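Local coordinates for protein flavocytochrome C3 fumarate reductase (Shewanella frigidimarina, PDB 1QO8) that catalyses the essentially one-way reduction of fumarate to succinate, using one FAD and four covalently bound haems c per subunit, at residues D106-K109 with I110-A113; G439-V442 with E443-A446; N543-A546 with D547-V550; L394-R397 with D398-S401. One frame throughout, in Å; residues are numbered along the deposited sequence.

Contact 1: D106-K109 with I110-A113; sequences DQDK and IQKA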
loop_
_atom_site.group_PDB
_atom_site.type_symbol
_atom_site.label_atom_id
_atom_site.label_comp_id
_atom_site.label_asym_id
_atom_site.label_seq_id
_atom_site.Cartn_x
_atom_site.Cartn_y
_atom_site.Cartn_z
ATOM N N ASP A 106 11.700 6.339 20.313
ATOM C CA ASP A 106 12.825 5.631 20.966
ATOM C C ASP A 106 12.303 4.286 21.460
ATOM O O ASP A 106 11.614 4.208 22.475
ATOM C CB ASP A 106 13.469 6.479 22.030
ATOM C CG ASP A 106 14.676 5.786 22.636
ATOM O OD1 ASP A 106 14.589 4.670 23.173
ATOM O OD2 ASP A 106 15.777 6.368 22.581
ATOM N N GLN A 107 12.617 3.230 20.702
ATOM C CA GLN A 107 12.068 1.890 20.928
ATOM C C GLN A 107 12.424 1.374 22.321
ATOM O O GLN A 107 11.558 0.911 23.090
ATOM C CB GLN A 107 12.435 0.886 19.836
ATOM C CG GLN A 107 13.781 1.098 19.196
ATOM C CD GLN A 107 14.384 -0.052 18.407
ATOM O OE1 GLN A 107 13.966 -1.218 18.527
ATOM N NE2 GLN A 107 15.382 0.272 17.559
ATOM N N ASP A 108 13.669 1.636 22.691
ATOM C CA ASP A 108 14.073 1.226 24.076
ATOM C C ASP A 108 13.298 1.953 25.143
ATOM O O ASP A 108 12.701 1.307 26.040
ATOM C CB ASP A 108 15.617 1.174 24.057
ATOM C CG ASP A 108 16.011 -0.041 23.166
ATOM O OD1 ASP A 108 15.229 -1.031 23.033
ATOM O OD2 ASP A 108 17.074 -0.101 22.505
ATOM N N LYS A 109 13.017 3.268 25.017
ATOM C CA LYS A 109 12.139 3.947 25.977
ATOM C C LYS A 109 10.673 3.576 25.888
ATOM O O LYS A 109 9.911 3.601 26.868
ATOM C CB LYS A 109 12.237 5.476 25.823
ATOM C CG LYS A 109 13.377 6.078 26.601
ATOM C CD LYS A 109 13.775 7.440 26.049
ATOM C CE LYS A 109 15.106 7.868 26.650
ATOM N NZ LYS A 109 15.141 9.355 26.633
ATOM N N ILE A 110 10.231 3.192 24.691
ATOM C CA ILE A 110 8.850 2.730 24.540
ATOM C C ILE A 110 8.634 1.415 25.288
ATOM O O ILE A 110 7.631 1.134 25.931
ATOM C CB ILE A 110 8.580 2.653 23.028
ATOM C CG1 ILE A 110 8.447 4.099 22.474
ATOM C CG2 ILE A 110 7.319 1.881 22.713
ATOM C CD1 ILE A 110 8.399 4.105 20.960
ATOM N N GLN A 111 9.556 0.482 25.061
ATOM C CA GLN A 111 9.636 -0.804 25.760
ATOM C C GLN A 111 9.585 -0.655 27.289
ATOM O O GLN A 111 8.686 -1.227 27.929
ATOM C CB GLN A 111 10.994 -1.449 25.445
ATOM C CG GLN A 111 11.014 -2.350 24.235
ATOM C CD GLN A 111 12.284 -3.199 24.140
ATOM O OE1 GLN A 111 13.434 -2.730 24.109
ATOM N NE2 GLN A 111 12.072 -4.528 24.051
ATOM N N LYS A 112 10.450 0.221 27.793
ATOM C CA LYS A 112 10.412 0.532 29.225
ATOM C C LYS A 112 9.046 0.986 29.690
ATOM O O LYS A 112 8.565 0.458 30.705
ATOM C CB LYS A 112 11.429 1.637 29.567
ATOM C CG LYS A 112 12.659 1.075 30.194
ATOM C CD LYS A 112 13.982 1.622 29.703
ATOM C CE LYS A 112 15.141 0.754 30.235
ATOM N NZ LYS A 112 16.426 1.206 29.620
ATOM N N ALA A 113 8.378 1.884 28.931
ATOM C CA ALA A 113 7.080 2.367 29.426
ATOM C C ALA A 113 6.021 1.276 29.364
ATOM O O ALA A 113 5.130 1.310 30.203
ATOM C CB ALA A 113 6.565 3.590 28.633
#

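Contact 2: G439-V442 with E443-A446; sequences GDTV and EQLA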
loop_
_atom_site.group_PDB
_atom_site.type_symbol
_atom_site.label_atom_id
_atom_site.label_comp_id
_atom_site.label_asym_id
_atom_site.label_seq_id
_atom_site.Cartn_x
_atom_site.Cartn_y
_atom_site.Cartn_z
ATOM N N GLY A 439 6.858 43.531 -10.590
ATOM C CA GLY A 439 7.900 44.314 -11.297
ATOM C C GLY A 439 7.063 45.465 -11.938
ATOM O O GLY A 439 5.938 45.245 -12.398
ATOM N N ASP A 440 7.695 46.648 -11.937
ATOM C CA ASP A 440 7.124 47.723 -12.731
ATOM C C ASP A 440 7.139 47.398 -14.199
ATOM O O ASP A 440 6.309 47.959 -14.886
ATOM C CB ASP A 440 7.759 49.108 -12.435
ATOM C CG ASP A 440 7.129 49.575 -11.116
ATOM O OD1 ASP A 440 6.416 48.835 -10.396
ATOM O OD2 ASP A 440 7.321 50.747 -10.726
ATOM N N THR A 441 8.123 46.641 -14.698
ATOM C CA THR A 441 8.185 46.239 -16.083
ATOM C C THR A 441 8.339 44.698 -16.101
ATOM O O THR A 441 8.609 44.085 -15.053
ATOM C CB THR A 441 9.403 46.863 -16.793
ATOM O OG1 THR A 441 10.544 46.216 -16.252
ATOM C CG2 THR A 441 9.640 48.361 -16.516
ATOM N N VAL A 442 8.130 44.092 -17.258
ATOM C CA VAL A 442 8.227 42.651 -17.439
ATOM C C VAL A 442 9.626 42.161 -17.153
ATOM O O VAL A 442 9.817 41.135 -16.502
ATOM C CB VAL A 442 7.769 42.219 -18.841
ATOM C CG1 VAL A 442 8.034 40.761 -19.184
ATOM C CG2 VAL A 442 6.269 42.523 -18.939
ATOM N N GLU A 443 10.655 42.832 -17.626
ATOM C CA GLU A 443 12.035 42.598 -17.224
ATOM C C GLU A 443 12.376 42.690 -15.745
ATOM O O GLU A 443 13.122 41.841 -15.201
ATOM C CB GLU A 443 12.890 43.660 -17.984
ATOM C CG GLU A 443 14.333 43.212 -18.154
ATOM C CD GLU A 443 15.244 44.305 -18.691
ATOM O OE1 GLU A 443 14.987 44.911 -19.755
ATOM O OE2 GLU A 443 16.272 44.602 -18.059
ATOM N N GLN A 444 11.926 43.728 -15.026
ATOM C CA GLN A 444 12.032 43.687 -13.567
ATOM C C GLN A 444 11.359 42.440 -12.979
ATOM O O GLN A 444 11.920 41.814 -12.095
ATOM C CB GLN A 444 11.523 44.962 -12.911
ATOM C CG GLN A 444 12.334 46.229 -13.239
ATOM C CD GLN A 444 11.532 47.486 -12.921
ATOM O OE1 GLN A 444 11.818 48.249 -11.990
ATOM N NE2 GLN A 444 10.423 47.724 -13.611
ATOM N N LEU A 445 10.150 42.049 -13.362
ATOM C CA LEU A 445 9.477 40.868 -12.841
ATOM C C LEU A 445 10.407 39.667 -13.073
ATOM O O LEU A 445 10.592 38.802 -12.241
ATOM C CB LEU A 445 8.175 40.574 -13.613
ATOM C CG LEU A 445 6.982 39.923 -12.894
ATOM C CD1 LEU A 445 6.172 38.993 -13.768
ATOM C CD2 LEU A 445 7.222 39.389 -11.483
ATOM N N ALA A 446 10.986 39.560 -14.290
ATOM C CA ALA A 446 11.828 38.429 -14.655
ATOM C C ALA A 446 13.059 38.356 -13.749
ATOM O O ALA A 446 13.453 37.263 -13.330
ATOM C CB ALA A 446 12.227 38.511 -16.119
HETATM O O HOH W 1 10.307 46.909 -10.108
#

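Contact 3: N543-A546 with D547-V550; sequences NAIA and DTVV. With FAD (flavin-adenine dinucleotide), chain G.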
loop_
_atom_site.group_PDB
_atom_site.type_symbol
_atom_site.label_atom_id
_atom_site.label_comp_id
_atom_site.label_asym_id
_atom_site.label_seq_id
_atom_site.Cartn_x
_atom_site.Cartn_y
_atom_site.Cartn_z
ATOM N N ASN A 543 -16.813 16.869 1.801
ATOM C CA ASN A 543 -17.144 15.556 2.349
ATOM C C ASN A 543 -16.195 15.106 3.442
ATOM O O ASN A 543 -16.599 14.369 4.348
ATOM C CB ASN A 543 -17.067 14.563 1.165
ATOM C CG ASN A 543 -18.434 14.426 0.529
ATOM O OD1 ASN A 543 -19.386 15.075 0.979
ATOM N ND2 ASN A 543 -18.528 13.581 -0.466
ATOM N N ALA A 544 -14.943 15.537 3.383
ATOM C CA ALA A 544 -13.996 15.124 4.461
ATOM C C ALA A 544 -14.254 15.828 5.783
ATOM O O ALA A 544 -14.142 15.219 6.858
ATOM C CB ALA A 544 -12.581 15.475 4.049
ATOM N N ILE A 545 -14.611 17.131 5.728
ATOM C CA ILE A 545 -15.049 17.820 6.954
ATOM C C ILE A 545 -16.287 17.083 7.453
ATOM O O ILE A 545 -16.370 16.805 8.652
ATOM C CB ILE A 545 -15.345 19.341 6.831
ATOM C CG1 ILE A 545 -14.004 20.009 6.688
ATOM C CG2 ILE A 545 -16.102 19.916 8.041
ATOM C CD1 ILE A 545 -13.214 19.955 8.023
ATOM N N ALA A 546 -17.219 16.702 6.571
ATOM C CA ALA A 546 -18.410 16.038 7.060
ATOM C C ALA A 546 -18.135 14.684 7.689
ATOM O O ALA A 546 -18.774 14.234 8.643
ATOM C CB ALA A 546 -19.412 15.816 5.916
ATOM N N ASP A 547 -17.238 13.938 7.075
ATOM C CA ASP A 547 -16.669 12.688 7.594
ATOM C C ASP A 547 -16.100 12.906 8.993
ATOM O O ASP A 547 -16.440 12.145 9.876
ATOM C CB ASP A 547 -15.575 12.273 6.604
ATOM C CG ASP A 547 -14.768 11.050 6.976
ATOM O OD1 ASP A 547 -15.202 10.176 7.754
ATOM O OD2 ASP A 547 -13.630 10.965 6.435
ATOM N N THR A 548 -15.309 13.900 9.306
ATOM C CA THR A 548 -14.745 14.064 10.662
ATOM C C THR A 548 -15.861 14.284 11.673
ATOM O O THR A 548 -15.778 13.734 12.786
ATOM C CB THR A 548 -13.717 15.209 10.760
ATOM O OG1 THR A 548 -14.438 16.449 10.533
ATOM C CG2 THR A 548 -12.627 15.083 9.709
ATOM N N VAL A 549 -16.975 14.930 11.265
ATOM C CA VAL A 549 -18.041 15.122 12.231
ATOM C C VAL A 549 -18.840 13.827 12.406
ATOM O O VAL A 549 -19.087 13.322 13.504
ATOM C CB VAL A 549 -19.009 16.270 11.862
ATOM C CG1 VAL A 549 -20.123 16.361 12.878
ATOM C CG2 VAL A 549 -18.207 17.580 11.815
ATOM N N VAL A 550 -19.326 13.281 11.317
ATOM C CA VAL A 550 -20.211 12.136 11.408
ATOM C C VAL A 550 -19.465 10.935 12.042
ATOM O O VAL A 550 -20.034 10.251 12.885
ATOM C CB VAL A 550 -20.719 11.772 10.022
ATOM C CG1 VAL A 550 -21.341 10.388 9.973
ATOM C CG2 VAL A 550 -21.733 12.792 9.506
HETATM P PA FAD G . -6.679 16.633 11.297
HETATM O O1A FAD G . -7.552 17.848 11.363
HETATM O O2A FAD G . -5.498 16.658 10.632
HETATM O O5B FAD G . -6.127 16.572 12.766
HETATM C C5B FAD G . -5.346 15.421 13.291
HETATM C C4B FAD G . -4.768 15.837 14.735
HETATM O O4B FAD G . -4.005 14.606 15.165
HETATM C C3B FAD G . -3.645 16.919 14.606
HETATM O O3B FAD G . -3.794 18.112 15.232
HETATM C C2B FAD G . -2.295 16.119 14.712
HETATM O O2B FAD G . -1.195 16.852 15.305
HETATM C C1B FAD G . -2.709 15.092 15.698
HETATM N N9A FAD G . -1.881 13.879 15.651
HETATM C C8A FAD G . -1.325 13.263 14.558
HETATM N N7A FAD G . -0.548 12.270 14.891
HETATM C C5A FAD G . -0.583 12.210 16.280
HETATM C C6A FAD G . 0.127 11.395 17.262
HETATM N N6A FAD G . 0.966 10.444 16.953
HETATM N N1A FAD G . -0.215 11.647 18.550
HETATM C C2A FAD G . -1.027 12.690 18.933
HETATM N N3A FAD G . -1.705 13.503 18.092
HETATM C C4A FAD G . -1.408 13.218 16.795
HETATM N N1 FAD G . -12.231 19.033 3.329
HETATM C C2 FAD G . -13.495 19.350 3.251
HETATM O O2 FAD G . -14.433 18.623 3.267
HETATM N N3 FAD G . -13.938 20.703 3.134
HETATM C C4 FAD G . -12.930 21.661 3.122
HETATM O O4 FAD G . -13.223 22.814 2.976
HETATM C C4X FAD G . -11.523 21.270 3.146
HETATM N N5 FAD G . -10.561 22.203 3.066
HETATM C C5X FAD G . -9.254 21.865 3.168
HETATM C C6 FAD G . -8.303 22.892 3.094
HETATM C C7 FAD G . -6.969 22.583 3.203
HETATM C C7M FAD G . -5.892 23.619 3.137
HETATM C C8 FAD G . -6.598 21.209 3.432
HETATM C C8M FAD G . -5.151 20.870 3.625
HETATM C C9 FAD G . -7.528 20.208 3.536
HETATM C C9A FAD G . -8.868 20.491 3.413
HETATM N N10 FAD G . -9.912 19.546 3.467
HETATM C C10 FAD G . -11.203 19.887 3.340
HETATM C "C1'" FAD G . -9.658 18.198 4.069
HETATM C "C2'" FAD G . -10.193 18.168 5.540
HETATM O "O2'" FAD G . -9.791 19.497 6.016
HETATM C "C3'" FAD G . -9.255 17.195 6.297
HETATM O "O3'" FAD G . -9.309 15.885 5.716
HETATM C "C4'" FAD G . -9.961 16.866 7.655
HETATM O "O4'" FAD G . -9.927 18.136 8.374
HETATM C "C5'" FAD G . -9.000 15.876 8.406
HETATM O "O5'" FAD G . -9.535 15.920 9.874
HETATM P P FAD G . -8.992 14.987 10.972
HETATM O O1P FAD G . -9.811 15.332 12.195
HETATM O O2P FAD G . -9.056 13.720 10.393
HETATM O O3P FAD G . -7.582 15.317 11.024
HETATM O O HOH W 2 -12.013 12.828 6.038
#

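Contact 4: L394-R397 with D398-S401; sequences LTTR and DKAS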
loop_
_atom_site.group_PDB
_atom_site.type_symbol
_atom_site.label_atom_id
_atom_site.label_comp_id
_atom_site.label_asym_id
_atom_site.label_seq_id
_atom_site.Cartn_x
_atom_site.Cartn_y
_atom_site.Cartn_z
ATOM N N LEU A 394 -5.791 26.529 -19.429
ATOM C CA LEU A 394 -7.082 25.881 -19.200
ATOM C C LEU A 394 -7.089 24.370 -19.405
ATOM O O LEU A 394 -8.227 23.883 -19.453
ATOM C CB LEU A 394 -8.138 26.534 -20.136
ATOM C CG LEU A 394 -8.122 28.055 -20.164
ATOM C CD1 LEU A 394 -9.211 28.609 -21.106
ATOM C CD2 LEU A 394 -8.258 28.717 -18.768
ATOM N N THR A 395 -5.999 23.586 -19.391
ATOM C CA THR A 395 -6.136 22.164 -19.370
ATOM C C THR A 395 -6.841 21.645 -18.095
ATOM O O THR A 395 -7.147 22.400 -17.182
ATOM C CB THR A 395 -4.822 21.378 -19.262
ATOM O OG1 THR A 395 -3.690 22.196 -18.948
ATOM C CG2 THR A 395 -4.628 20.342 -20.280
ATOM N N THR A 396 -6.977 20.318 -18.025
ATOM C CA THR A 396 -7.552 19.685 -16.847
ATOM C C THR A 396 -6.506 19.751 -15.735
ATOM O O THR A 396 -5.303 19.849 -16.005
ATOM C CB THR A 396 -7.840 18.173 -17.092
ATOM O OG1 THR A 396 -6.514 17.682 -17.442
ATOM C CG2 THR A 396 -8.710 17.894 -18.325
ATOM N N ARG A 397 -6.933 19.395 -14.525
ATOM C CA ARG A 397 -6.038 19.556 -13.368
ATOM C C ARG A 397 -4.942 18.501 -13.427
ATOM O O ARG A 397 -3.801 18.785 -13.108
ATOM C CB ARG A 397 -6.784 19.378 -12.060
ATOM C CG ARG A 397 -8.023 20.222 -11.970
ATOM C CD ARG A 397 -8.865 19.650 -10.834
ATOM N NE ARG A 397 -10.089 20.443 -10.723
ATOM C CZ ARG A 397 -10.410 20.910 -9.503
ATOM N NH1 ARG A 397 -9.551 20.650 -8.503
ATOM N NH2 ARG A 397 -11.517 21.618 -9.306
ATOM N N ASP A 398 -5.317 17.260 -13.803
ATOM C CA ASP A 398 -4.230 16.264 -13.792
ATOM C C ASP A 398 -3.216 16.543 -14.871
ATOM O O ASP A 398 -2.068 16.257 -14.679
ATOM C CB ASP A 398 -4.670 14.819 -13.800
ATOM C CG ASP A 398 -5.785 14.483 -14.728
ATOM O OD1 ASP A 398 -5.522 14.381 -15.947
ATOM O OD2 ASP A 398 -6.920 14.300 -14.188
ATOM N N LYS A 399 -3.588 17.000 -16.074
ATOM C CA LYS A 399 -2.604 17.473 -17.023
ATOM C C LYS A 399 -1.718 18.611 -16.557
ATOM O O LYS A 399 -0.506 18.653 -16.835
ATOM C CB LYS A 399 -3.347 17.876 -18.322
ATOM C CG LYS A 399 -3.797 16.632 -19.140
ATOM C CD LYS A 399 -4.298 17.114 -20.493
ATOM C CE LYS A 399 -4.900 16.097 -21.419
ATOM N NZ LYS A 399 -5.819 15.138 -20.729
ATOM N N ALA A 400 -2.287 19.646 -15.928
ATOM C CA ALA A 400 -1.523 20.721 -15.365
ATOM C C ALA A 400 -0.589 20.187 -14.294
ATOM O O ALA A 400 0.620 20.498 -14.418
ATOM C CB ALA A 400 -2.460 21.885 -14.953
ATOM N N SER A 401 -0.924 19.358 -13.336
ATOM C CA SER A 401 0.113 18.858 -12.406
ATOM C C SER A 401 1.265 18.101 -13.071
ATOM O O SER A 401 2.414 18.361 -12.764
ATOM C CB SER A 401 -0.385 17.716 -11.438
ATOM O OG SER A 401 -1.592 18.314 -11.013
#

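Contact 1: D106-K109 with I110-A113
Ile110 lays its CG1 branch back along the first turn of the helix, over the carbonyl of Asp106. CG1 stands 3.2 Å from Asp106 O and CD1 runs on past the same oxygen, because CG1 turns back beside the backbone N (chi1 -73°). That oxygen is also the acceptor for the first backbone bond of the helix, Ile110 N to Asp106 O at 2.8 Å, so one residue meets it with both its amide and its aliphatic branch. Asp106 is the N-cap: its OD1 accepts Lys109 N at 2.8 Å, approached on the anti side and 28° out of the carboxylate plane. The next rungs follow from Gln111 N to Gln107 O, Lys112 N to Asp108 O and Ala113 N to Lys109 O, the first of them almost straight at 176°. On the outer face, Asp108 and Gln111 lie side by side one turn apart and point the same way. Lys112 passes its CD within 3.9 Å of Asp108 O before its chain, bent at chi2, leads away. The polar face is thus exposed, while Ile110 and Ala113 form the buried one. Ile110 packs on Val274 and Lys275 of strand 271-278 and, with Ala113, on Val288 of strand 284-291; Lys109 and Ile110 both touch Tyr296 of strand 295-301, whose hydroxyl bonds Asp106 N.

Contact 2: G439-V442 with E443-A446
Thr441 and Gln444 set their side chains across each other at about a right angle: Thr441 is the N-cap of helix 442-448, and Gln444 supplies the N-H groups that meet its hydroxyl. The threonine hydroxyl sits between its own backbone N and carbonyl carbon (chi1 70°), which brings OG1 over the start of the helix. There it accepts two N-H groups, both from Gln444. The backbone amide meets it nearly straight, Gln444 N to Thr441 OG1 3.1 Å with an angle of 174°. The second comes from the far end of the glutamine: extended beyond CG, the chain reaches back toward the loop, and NE2 reaches Thr441 OG1 at 3.0 Å, with the hydroxyl 18° out of the amide plane. Gln444 NE2 also comes 2.8 Å from Thr441 N, two donors facing each other, so the exact placing of this amide is doubtful.

Backbone bonds from Leu445 N to Thr441 O and from Ala446 N to Val442 O carry the turn onward. Gly439 runs close beneath it: its CA is 3.8 Å from Leu445 N, and a side chain pointing that way would clash with the helix backbone. Glu443 sends its carboxylate away from the cap to a salt bridge with Lys447. On the buried side, Val442 and Ala446 pack on Leu456, and Leu445 meets Tyr489 and Ala491, so this first turn packs on both helix 453-469 and strand 489-505. One water bridges loop and helix: it accepts from Asp440 N at 3.2 Å and gives a weak bond to Gln444 OE1.

Contact 3: N543-A546 with D547-V550
Residues 543-546 and 547-550 form the first two turns of helix 543-563, tied by four backbone bonds, each from an amide to the carbonyl four residues earlier, beginning with Asp547 N to Asn543 O and ending with Val550 N to Ala546 O at 2.9 Å. The amide of Ile545, at the start of the helix, points to the flavin instead: Ile545 N gives FAD O2 a bond of 2.9 Å that is almost straight at 176°. The branch CG1 of Ile545 lies on the pyrimidine end, 3.5 Å from FAD C2, and Ala544 CB approaches FAD N1.

Thr548 works in two directions. With chi1 66° its hydroxyl leans back toward the preceding turn and donates to Ile545 O at 2.7 Å, beside the Val549 amide that shares this acceptor; OG1 is also bonded to Ser131. Its methyl CG2 meets FAD O5' at 3.2 Å. A valine here would probably leave Ile545 O with one donor fewer, and Ser131 without its hydroxyl mate. Val549 packs on Met167 and on Trp217 and Leu218 of helix 201-220. A helix start that points an amide at the flavin O2 would be expected to bring positive helix-dipole character there, and so probably stabilise negative charge on the reduced ring, as in many flavoenzymes with a Rossmann-type FAD-binding domain.

Contact 4: L394-R397 with D398-S401
Thr396 caps helix 397-405, though loosely: the amide of Lys399 reaches Thr396 OG1 in a weak bond with N 3.3 Å away. A chi1 of 58° swings this hydroxyl over the first turn, where CB of Lys399 also touches it. The carbonyl of the same threonine is better served, by Ala400 N at 3.0 Å to Thr396 O with an angle of 170°. One residue later, Arg397 O receives Ser401 N at 2.9 Å, again nearly straight, and Ser401 OG lies 3.1 Å from Arg397 O.

The apolar part of the contact is made by Thr395. Its methyl CG2 presses against the lysine chain, 3.3 Å from Lys399 CD, a short contact for two carbons, the two side chains crossing at about a right angle. Its hydroxyl turns elsewhere and bonds Ser392 O. A glycine in place of Thr395 would probably leave the aliphatic part of Lys399 without its methyl support and Ser392 O without that donor.

Arg397 sends its extended chain away from the turn; its NH2 forms a salt bridge with Glu373, which lies outside these two segments, and its side chain touches Pro361 of strand 357-364. Asp398 packs on Gln517 of the second subunit. Arg397 is probably the proton donor in fumarate reduction, as in related enzymes, and Glu373 probably binds the substrate. The turn is likely to steady the backbone from which this arginine projects, and the pairing with Glu373 to orient its guanidinium group.

Overall arrangement
All four contacts are first turns of helices, but their settings differ. Contact 3 is wholly buried, its centre about 13 Å from that of the chain; contacts 1, 2 and 4 are partly buried, with polar faces open to solvent. Those three begin with a side-chain cap, an aspartate in contact 1 and threonines in contacts 2 and 4, whereas contact 3 turns the amide of Ile545 to a ligand. Contact 2 lies away from the known functional sites. Contact 3 holds the flavin and contact 4 carries the probable proton donor, whose side chain is about 12 Å from the FAD at the nearest atoms. No two share a helix.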